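Long-range contacts in putative alpha-N-acetylgalactosaminidase (Bacillus halodurans C-125, PDB 3CC1), which probably hydrolyses terminal alpha-linked N-acetylgalactosamine residues from glycoconjugates, as a putative alpha-N-acetylgalactosaminidase of the alpha-galactosidase family: residues 278-283 with 290-295; 18-23 with 272-277. All blocks are in the same frame, centred on the assembly; numbering follows the deposited sequence.

Contact 1. Residues 278-283 with 290-295; sequences GHIGIR and GDRWTR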
ATOM      1  N   GLY A 278      22.241  13.065 -19.520  1.00 23.88           N
ATOM      2  CA  GLY A 278      23.051  14.135 -20.076  1.00 23.04           C
ATOM      3  C   GLY A 278      22.422  15.485 -19.849  1.00 22.58           C
ATOM      4  O   GLY A 278      21.888  15.750 -18.806  1.00 21.30           O
ATOM      5  N   HIS A 279      22.530  16.340 -20.862  1.00 22.90           N
ATOM      6  CA  HIS A 279      22.087  17.740 -20.800  1.00 22.25           C
ATOM      7  C   HIS A 279      20.604  17.885 -21.194  1.00 21.80           C
ATOM      8  O   HIS A 279      20.201  17.688 -22.346  1.00 21.99           O
ATOM      9  CB  HIS A 279      23.004  18.603 -21.675  1.00 22.83           C
ATOM     10  CG  HIS A 279      22.813  20.090 -21.506  1.00 22.84           C
ATOM     11  ND1 HIS A 279      23.305  20.998 -22.419  1.00 24.06           N
ATOM     12  CD2 HIS A 279      22.183  20.819 -20.554  1.00 26.15           C
ATOM     13  CE1 HIS A 279      23.004  22.228 -22.023  1.00 25.32           C
ATOM     14  NE2 HIS A 279      22.312  22.150 -20.898  1.00 23.93           N
ATOM     15  N   ILE A 280      19.813  18.234 -20.192  1.00 20.89           N
ATOM     16  CA  ILE A 280      18.363  18.288 -20.285  1.00 20.77           C
ATOM     17  C   ILE A 280      17.878  19.592 -19.689  1.00 20.78           C
ATOM     18  O   ILE A 280      18.649  20.312 -19.066  1.00 19.52           O
ATOM     19  CB  ILE A 280      17.683  17.057 -19.563  1.00 21.64           C
ATOM     20  CG1 ILE A 280      18.088  16.971 -18.092  1.00 19.93           C
ATOM     21  CG2 ILE A 280      18.009  15.755 -20.282  1.00 18.63           C
ATOM     22  CD1 ILE A 280      17.539  15.728 -17.332  1.00 17.59           C
ATOM     23  N   GLY A 281      16.597  19.898 -19.899  1.00 20.75           N
ATOM     24  CA  GLY A 281      15.952  21.038 -19.288  1.00 21.34           C
ATOM     25  C   GLY A 281      16.340  22.376 -19.880  1.00 22.02           C
ATOM     26  O   GLY A 281      16.204  23.405 -19.225  1.00 22.28           O
ATOM     27  N   ILE A 282      16.826  22.368 -21.124  1.00 21.88           N
ATOM     28  CA  ILE A 282      17.348  23.590 -21.764  1.00 21.65           C
ATOM     29  C   ILE A 282      16.212  24.593 -21.972  1.00 22.26           C
ATOM     30  O   ILE A 282      16.332  25.755 -21.603  1.00 21.11           O
ATOM     31  CB  ILE A 282      18.128  23.279 -23.058  1.00 21.75           C
ATOM     32  CG1 ILE A 282      19.305  22.360 -22.730  1.00 21.67           C
ATOM     33  CG2 ILE A 282      18.666  24.558 -23.737  1.00 20.41           C
ATOM     34  CD1 ILE A 282      20.044  21.831 -23.924  1.00 18.04           C
ATOM     35  N   ARG A 283      15.095  24.126 -22.531  1.00 22.12           N
ATOM     36  CA  ARG A 283      13.873  24.910 -22.599  1.00 22.70           C
ATOM     37  C   ARG A 283      12.769  23.947 -22.214  1.00 23.54           C
ATOM     38  O   ARG A 283      12.318  23.181 -23.020  1.00 24.38           O
ATOM     39  CB  ARG A 283      13.638  25.502 -23.995  1.00 22.52           C
ATOM     40  CG  ARG A 283      14.745  26.479 -24.462  1.00 22.12           C
ATOM     41  CD  ARG A 283      14.398  27.235 -25.738  1.00 21.95           C
ATOM     42  NE  ARG A 283      13.986  26.349 -26.838  1.00 19.61           N
ATOM     43  CZ  ARG A 283      14.798  25.772 -27.711  1.00 19.52           C
ATOM     44  NH1 ARG A 283      16.099  25.953 -27.625  1.00 20.41           N
ATOM     45  NH2 ARG A 283      14.297  25.016 -28.688  1.00 20.80           N
ATOM     46  N   GLY A 290      15.957  23.207 -13.789  1.00 25.78           N
ATOM     47  CA  GLY A 290      16.152  24.007 -14.981  1.00 25.06           C
ATOM     48  C   GLY A 290      17.218  23.415 -15.897  1.00 24.42           C
ATOM     49  O   GLY A 290      17.431  22.210 -15.952  1.00 24.05           O
ATOM     50  N   ASP A 291      17.864  24.292 -16.644  1.00 23.50           N
ATOM     51  CA  ASP A 291      18.915  23.881 -17.551  1.00 23.51           C
ATOM     52  C   ASP A 291      20.003  23.177 -16.755  1.00 23.62           C
ATOM     53  O   ASP A 291      20.613  23.759 -15.862  1.00 23.63           O
ATOM     54  CB  ASP A 291      19.439  25.104 -18.288  1.00 23.79           C
ATOM     55  CG  ASP A 291      20.398  24.751 -19.418  1.00 23.79           C
ATOM     56  OD1 ASP A 291      21.020  23.695 -19.385  1.00 23.64           O
ATOM     57  OD2 ASP A 291      20.534  25.555 -20.358  1.00 28.50           O
ATOM     58  N   ARG A 292      20.238  21.906 -17.056  1.00 23.26           N
ATOM     59  CA  ARG A 292      21.000  21.050 -16.158  1.00 23.30           C
ATOM     60  C   ARG A 292      21.571  19.816 -16.802  1.00 23.52           C
ATOM     61  O   ARG A 292      21.150  19.398 -17.882  1.00 22.86           O
ATOM     62  CB  ARG A 292      20.119  20.612 -14.993  1.00 23.42           C
ATOM     63  CG  ARG A 292      19.073  19.545 -15.323  1.00 24.59           C
ATOM     64  CD  ARG A 292      18.044  19.392 -14.209  1.00 22.05           C
ATOM     65  NE  ARG A 292      16.979  18.429 -14.538  1.00 23.04           N
ATOM     66  CZ  ARG A 292      15.883  18.720 -15.230  1.00 22.45           C
ATOM     67  NH1 ARG A 292      15.704  19.937 -15.687  1.00 22.84           N
ATOM     68  NH2 ARG A 292      14.958  17.798 -15.466  1.00 24.52           N
ATOM     69  N   TRP A 293      22.556  19.260 -16.102  1.00 23.55           N
ATOM     70  CA  TRP A 293      22.942  17.879 -16.239  1.00 23.31           C
ATOM     71  C   TRP A 293      21.953  17.040 -15.431  1.00 22.59           C
ATOM     72  O   TRP A 293      21.439  17.480 -14.404  1.00 22.01           O
ATOM     73  CB  TRP A 293      24.342  17.633 -15.695  1.00 23.90           C
ATOM     74  CG  TRP A 293      24.956  16.459 -16.280  1.00 26.70           C
ATOM     75  CD1 TRP A 293      25.171  15.216 -15.691  1.00 29.83           C
ATOM     76  CD2 TRP A 293      25.475  16.373 -17.599  1.00 28.60           C
ATOM     77  NE1 TRP A 293      25.806  14.378 -16.591  1.00 28.69           N
ATOM     78  CE2 TRP A 293      25.994  15.065 -17.770  1.00 30.56           C
ATOM     79  CE3 TRP A 293      25.554  17.268 -18.652  1.00 29.15           C
ATOM     80  CZ2 TRP A 293      26.576  14.654 -18.967  1.00 31.24           C
ATOM     81  CZ3 TRP A 293      26.152  16.854 -19.836  1.00 31.06           C
ATOM     82  CH2 TRP A 293      26.631  15.572 -19.991  1.00 29.34           C
ATOM     83  N   THR A 294      21.685  15.837 -15.917  1.00 21.84           N
ATOM     84  CA  THR A 294      20.776  14.933 -15.229  1.00 21.67           C
ATOM     85  C   THR A 294      21.031  14.868 -13.742  1.00 21.60           C
ATOM     86  O   THR A 294      22.147  14.830 -13.302  1.00 21.56           O
ATOM     87  CB  THR A 294      20.788  13.511 -15.823  1.00 21.82           C
ATOM     88  OG1 THR A 294      19.832  12.715 -15.117  1.00 23.62           O
ATOM     89  CG2 THR A 294      22.146  12.867 -15.734  1.00 20.91           C
ATOM     90  N   ARG A 295      19.958  14.876 -12.968  1.00 21.93           N
ATOM     91  CA  ARG A 295      20.061  14.838 -11.526  1.00 22.42           C
ATOM     92  C   ARG A 295      20.343  13.417 -11.039  1.00 22.29           C
ATOM     93  O   ARG A 295      20.691  13.239  -9.896  1.00 22.06           O
ATOM     94  CB  ARG A 295      18.785  15.367 -10.862  1.00 23.32           C
ATOM     95  CG  ARG A 295      18.564  16.850 -11.072  1.00 24.91           C
ATOM     96  CD  ARG A 295      17.121  17.211 -10.812  1.00 28.05           C
ATOM     97  NE  ARG A 295      16.900  17.443  -9.393  1.00 30.88           N
ATOM     98  CZ  ARG A 295      16.283  16.594  -8.566  1.00 37.06           C
ATOM     99  NH1 ARG A 295      15.769  15.422  -8.962  1.00 34.71           N
ATOM    100  NH2 ARG A 295      16.173  16.936  -7.297  1.00 41.73           N
TER
HETATM  101  O   HOH W   1      18.673  27.161 -20.896  1.00 34.11           O

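Contact 2. Residues 18-23 with 272-277; sequences SWDCYG and CGMLPL. Unlike the reference sequence in segment 272-277: Gly273 (reference Asp).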
ATOM      1  N   SER A  18      12.874  15.006 -28.533  1.00 22.32           N
ATOM      2  CA  SER A  18      13.176  16.419 -28.257  1.00 21.80           C
ATOM      3  C   SER A  18      12.626  16.936 -26.919  1.00 22.67           C
ATOM      4  O   SER A  18      13.000  18.023 -26.510  1.00 22.06           O
ATOM      5  CB  SER A  18      12.614  17.311 -29.363  1.00 21.75           C
ATOM      6  OG  SER A  18      11.202  17.294 -29.405  1.00 23.21           O
ATOM      7  N   TRP A  19      11.782  16.160 -26.243  1.00 22.09           N
ATOM      8  CA  TRP A  19      11.015  16.680 -25.102  1.00 23.01           C
ATOM      9  C   TRP A  19      11.835  17.059 -23.865  1.00 22.72           C
ATOM     10  O   TRP A  19      11.666  18.149 -23.320  1.00 23.51           O
ATOM     11  CB  TRP A  19       9.890  15.722 -24.684  1.00 23.11           C
ATOM     12  CG  TRP A  19       9.072  16.323 -23.597  1.00 22.71           C
ATOM     13  CD1 TRP A  19       9.177  16.054 -22.267  1.00 24.83           C
ATOM     14  CD2 TRP A  19       8.026  17.305 -23.718  1.00 22.78           C
ATOM     15  NE1 TRP A  19       8.282  16.809 -21.559  1.00 20.47           N
ATOM     16  CE2 TRP A  19       7.559  17.579 -22.414  1.00 24.17           C
ATOM     17  CE3 TRP A  19       7.443  17.979 -24.789  1.00 24.05           C
ATOM     18  CZ2 TRP A  19       6.558  18.515 -22.153  1.00 23.74           C
ATOM     19  CZ3 TRP A  19       6.439  18.894 -24.538  1.00 26.57           C
ATOM     20  CH2 TRP A  19       6.011  19.163 -23.234  1.00 26.06           C
ATOM     21  N   ASP A  20      12.707  16.170 -23.406  1.00 22.67           N
ATOM     22  CA  ASP A  20      13.396  16.410 -22.114  1.00 22.72           C
ATOM     23  C   ASP A  20      14.411  17.578 -22.191  1.00 22.78           C
ATOM     24  O   ASP A  20      14.731  18.190 -21.177  1.00 22.78           O
ATOM     25  CB  ASP A  20      14.110  15.162 -21.594  1.00 23.42           C
ATOM     26  CG  ASP A  20      13.183  14.105 -21.008  1.00 24.06           C
ATOM     27  OD1 ASP A  20      11.930  14.230 -21.020  1.00 25.78           O
ATOM     28  OD2 ASP A  20      13.754  13.092 -20.508  1.00 25.21           O
ATOM     29  N   CYS A  21      14.906  17.868 -23.395  1.00 23.87           N
ATOM     30  CA  CYS A  21      15.867  18.961 -23.619  1.00 24.02           C
ATOM     31  C   CYS A  21      15.181  20.246 -24.054  1.00 22.91           C
ATOM     32  O   CYS A  21      15.522  21.304 -23.546  1.00 21.40           O
ATOM     33  CB  CYS A  21      17.013  18.581 -24.582  1.00 24.01           C
ATOM     34  SG  CYS A  21      16.528  17.571 -26.043  1.00 26.58           S
ATOM     35  N   TYR A  22      14.196  20.160 -24.954  1.00 22.29           N
ATOM     36  CA  TYR A  22      13.629  21.366 -25.584  1.00 21.96           C
ATOM     37  C   TYR A  22      12.115  21.517 -25.421  1.00 22.03           C
ATOM     38  O   TYR A  22      11.497  22.456 -25.941  1.00 20.33           O
ATOM     39  CB  TYR A  22      14.005  21.443 -27.088  1.00 22.40           C
ATOM     40  CG  TYR A  22      15.490  21.500 -27.274  1.00 22.25           C
ATOM     41  CD1 TYR A  22      16.208  22.565 -26.754  1.00 22.06           C
ATOM     42  CD2 TYR A  22      16.191  20.457 -27.891  1.00 22.73           C
ATOM     43  CE1 TYR A  22      17.574  22.626 -26.858  1.00 21.49           C
ATOM     44  CE2 TYR A  22      17.567  20.506 -28.014  1.00 21.62           C
ATOM     45  CZ  TYR A  22      18.253  21.600 -27.507  1.00 21.58           C
ATOM     46  OH  TYR A  22      19.627  21.664 -27.581  1.00 22.23           O
ATOM     47  N   GLY A  23      11.520  20.607 -24.677  1.00 22.23           N
ATOM     48  CA  GLY A  23      10.100  20.660 -24.434  1.00 21.36           C
ATOM     49  C   GLY A  23       9.309  20.630 -25.713  1.00 21.98           C
ATOM     50  O   GLY A  23       9.531  19.766 -26.586  1.00 21.00           O
ATOM     51  N   CYS A 272       8.577   2.789 -20.285  1.00 25.11           N
ATOM     52  CA  CYS A 272       8.978   3.212 -18.945  1.00 25.91           C
ATOM     53  C   CYS A 272       9.299   4.693 -18.872  1.00 25.40           C
ATOM     54  O   CYS A 272       9.441   5.264 -17.796  1.00 25.33           O
ATOM     55  CB  CYS A 272      10.173   2.397 -18.459  1.00 25.84           C
ATOM     56  SG  CYS A 272       9.720   0.662 -18.192  1.00 30.73           S
ATOM     57  N   GLY A 273       9.394   5.309 -20.038  1.00 25.01           N
ATOM     58  CA  GLY A 273       9.670   6.705 -20.125  1.00 24.27           C
ATOM     59  C   GLY A 273      10.927   7.060 -20.899  1.00 24.28           C
ATOM     60  O   GLY A 273      11.836   6.260 -21.090  1.00 24.00           O
HETATM   61  N   MSE A 274      10.993   8.308 -21.318  1.00 23.20           N
HETATM   62  CA  MSE A 274      12.172   8.779 -22.023  1.00 23.23           C
HETATM   63  C   MSE A 274      13.346   8.837 -21.038  1.00 23.07           C
HETATM   64  O   MSE A 274      13.145   8.933 -19.820  1.00 22.65           O
HETATM   65  CB  MSE A 274      11.859  10.097 -22.712  1.00 24.35           C
HETATM   66  CG  MSE A 274      10.857   9.915 -23.945  1.00 28.39           C
HETATM   67 SE   MSE A 274      10.238  11.620 -24.407  0.75 38.50          SE
HETATM   68  CE  MSE A 274       9.665  12.506 -22.774  1.00 37.26           C
ATOM     69  N   LEU A 275      14.559   8.678 -21.559  1.00 22.75           N
ATOM     70  CA  LEU A 275      15.784   8.665 -20.720  1.00 22.70           C
ATOM     71  C   LEU A 275      16.299  10.076 -20.398  1.00 22.56           C
ATOM     72  O   LEU A 275      16.834  10.746 -21.283  1.00 21.55           O
ATOM     73  CB  LEU A 275      16.900   7.850 -21.393  1.00 23.41           C
ATOM     74  CG  LEU A 275      16.443   6.531 -22.043  1.00 23.09           C
ATOM     75  CD1 LEU A 275      17.596   5.903 -22.905  1.00 24.26           C
ATOM     76  CD2 LEU A 275      15.892   5.569 -20.944  1.00 22.37           C
ATOM     77  N   PRO A 276      16.111  10.548 -19.126  1.00 22.90           N
ATOM     78  CA  PRO A 276      16.600  11.868 -18.788  1.00 23.30           C
ATOM     79  C   PRO A 276      18.067  11.790 -18.399  1.00 23.78           C
ATOM     80  O   PRO A 276      18.434  11.772 -17.219  1.00 24.41           O
ATOM     81  CB  PRO A 276      15.727  12.285 -17.617  1.00 23.66           C
ATOM     82  CG  PRO A 276      15.373  11.000 -16.912  1.00 23.11           C
ATOM     83  CD  PRO A 276      15.482   9.889 -17.960  1.00 23.65           C
ATOM     84  N   LEU A 277      18.880  11.770 -19.438  1.00 22.85           N
ATOM     85  CA  LEU A 277      20.311  11.644 -19.322  1.00 23.36           C
ATOM     86  C   LEU A 277      21.012  12.818 -19.969  1.00 23.34           C
ATOM     87  O   LEU A 277      20.459  13.498 -20.843  1.00 23.12           O
ATOM     88  CB  LEU A 277      20.754  10.340 -19.999  1.00 22.74           C
ATOM     89  CG  LEU A 277      20.324   8.993 -19.413  1.00 23.96           C
ATOM     90  CD1 LEU A 277      20.754   7.853 -20.319  1.00 22.40           C
ATOM     91  CD2 LEU A 277      20.830   8.811 -17.999  1.00 23.70           C
TER

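Contact 1. Residues 278-283 with 290-295
Ile280 and Arg292 face each other across a short antiparallel beta hairpin and form its hydrogen-bonded pair. Ile280 N gives to Arg292 O at 2.9 Å, and Arg292 N returns a bond to Ile280 O at 3.0 Å. Their side chains share one face of the sheet; His279 and Trp293, the adjoining non-hydrogen-bonded pair, occupy the other. Arg292 illustrates how a long polar chain can pack on its cross-strand partner. From CB, a first torsion of 75° sets CG between the backbone N and the carbonyl carbon, against Ile280 O and CG1. The chain then runs extended to NE, which lies 3.9 Å from Ile280 CD1. CZ rests beside the same isoleucine branch, so the guanidinium carries CG1 and CD1 over one face. At the tip the two nitrogens diverge: NH1 passes Gly281 CA and bonds to Gly290 O at 2.9 Å, within its own segment, while NH2 meets CD1 and forms a salt bridge with Asp245. Replacing Arg292 by alanine would probably take away one cover of Ile280 and leave Gly290 O and the Asp245 carboxylate without these partners.

On the other face, His279 NE2 gives a short 2.5 Å bond to the syn lone pair of Asp291 OD1. Ring and carboxylate are only 24° from coplanar. A water joins the second oxygen, OD2, to Ile282 O, giving the carboxylate a further hold on the turn. Trp293 lays its six-membered ring over Gly278, whose CA makes a CH-pi contact 3.8 Å from the ring centroid. Beyond the hairpin, loop residues Trp244 and Asp245 pack against the Ile280 and Arg292 side, His279 ND1 bonds to Asp323 after strand 315-317, and Ile282 rests on Tyr22 of helix 19-22.

Contact 2. Residues 18-23 with 272-277
Met274, a selenomethionine, meets Trp19 and Asp20 where the short helix 19-22 follows strand 14-17 of the TIM barrel characteristic of this family. The helix thus sits at the C-terminal end of a barrel strand, the side on which such barrels carry their active sites. The apolar part is made chiefly by one methyl group. Bent at its third torsion (chi3 -48°), the Met274 chain brings CE to 3.6 Å from Trp19 CD1 and 3.7 Å from Trp19 CB, approaching the indole obliquely, with SE a little farther from the same CB. With chi1 at -176°, which places CG anti to the backbone N, the Trp19 indole extends past this methyl and its NE1 bonds to Asp286. Leu191 of the second subunit packs on the same tryptophan, so this side of the contact reaches the neighbouring subunit, and an imidazole, probably from the crystallisation liquor, lies about 3 Å from the nearest atom of the Trp19 side chain.

Within each segment the backbone forms bonds of its own. Tyr22 N and Gly23 N reach back to Ser18 O and Trp19 O, winding a single helical turn, after which Gly23 departs with positive phi. Pro276 centres an inverse gamma turn closed by a weak bond from Leu277 N to Leu275 O.

The third kind of contact sets carboxylate oxygens against carbon. Asp20 and Pro276 lie side by side, with OD2 at 3.5 Å from Pro276 CA and 3.6 Å from its CB. The other oxygen, Asp20 OD1, faces Met274, whose CE stands 3.3 Å from it.

Overall arrangement
From the N terminus, the chain leaves barrel strand 14-17 into helix 19-22 and then passes through most of the barrel before residues 272-277 return to close contact 2, a loop of some 250 residues. Contact 1 opens directly afterwards and closes within a few residues as a local hairpin, so the two follow in series, neither nested nor crossed. They nevertheless touch, their centres being about 10 Å apart. Gly281 N probably bonds to Asp20 O, and Thr294 OG1 to Pro276 O. Together they fasten the hairpin to helix 19-22, just after the first barrel strand, and to the loop 272-277 that leads into it.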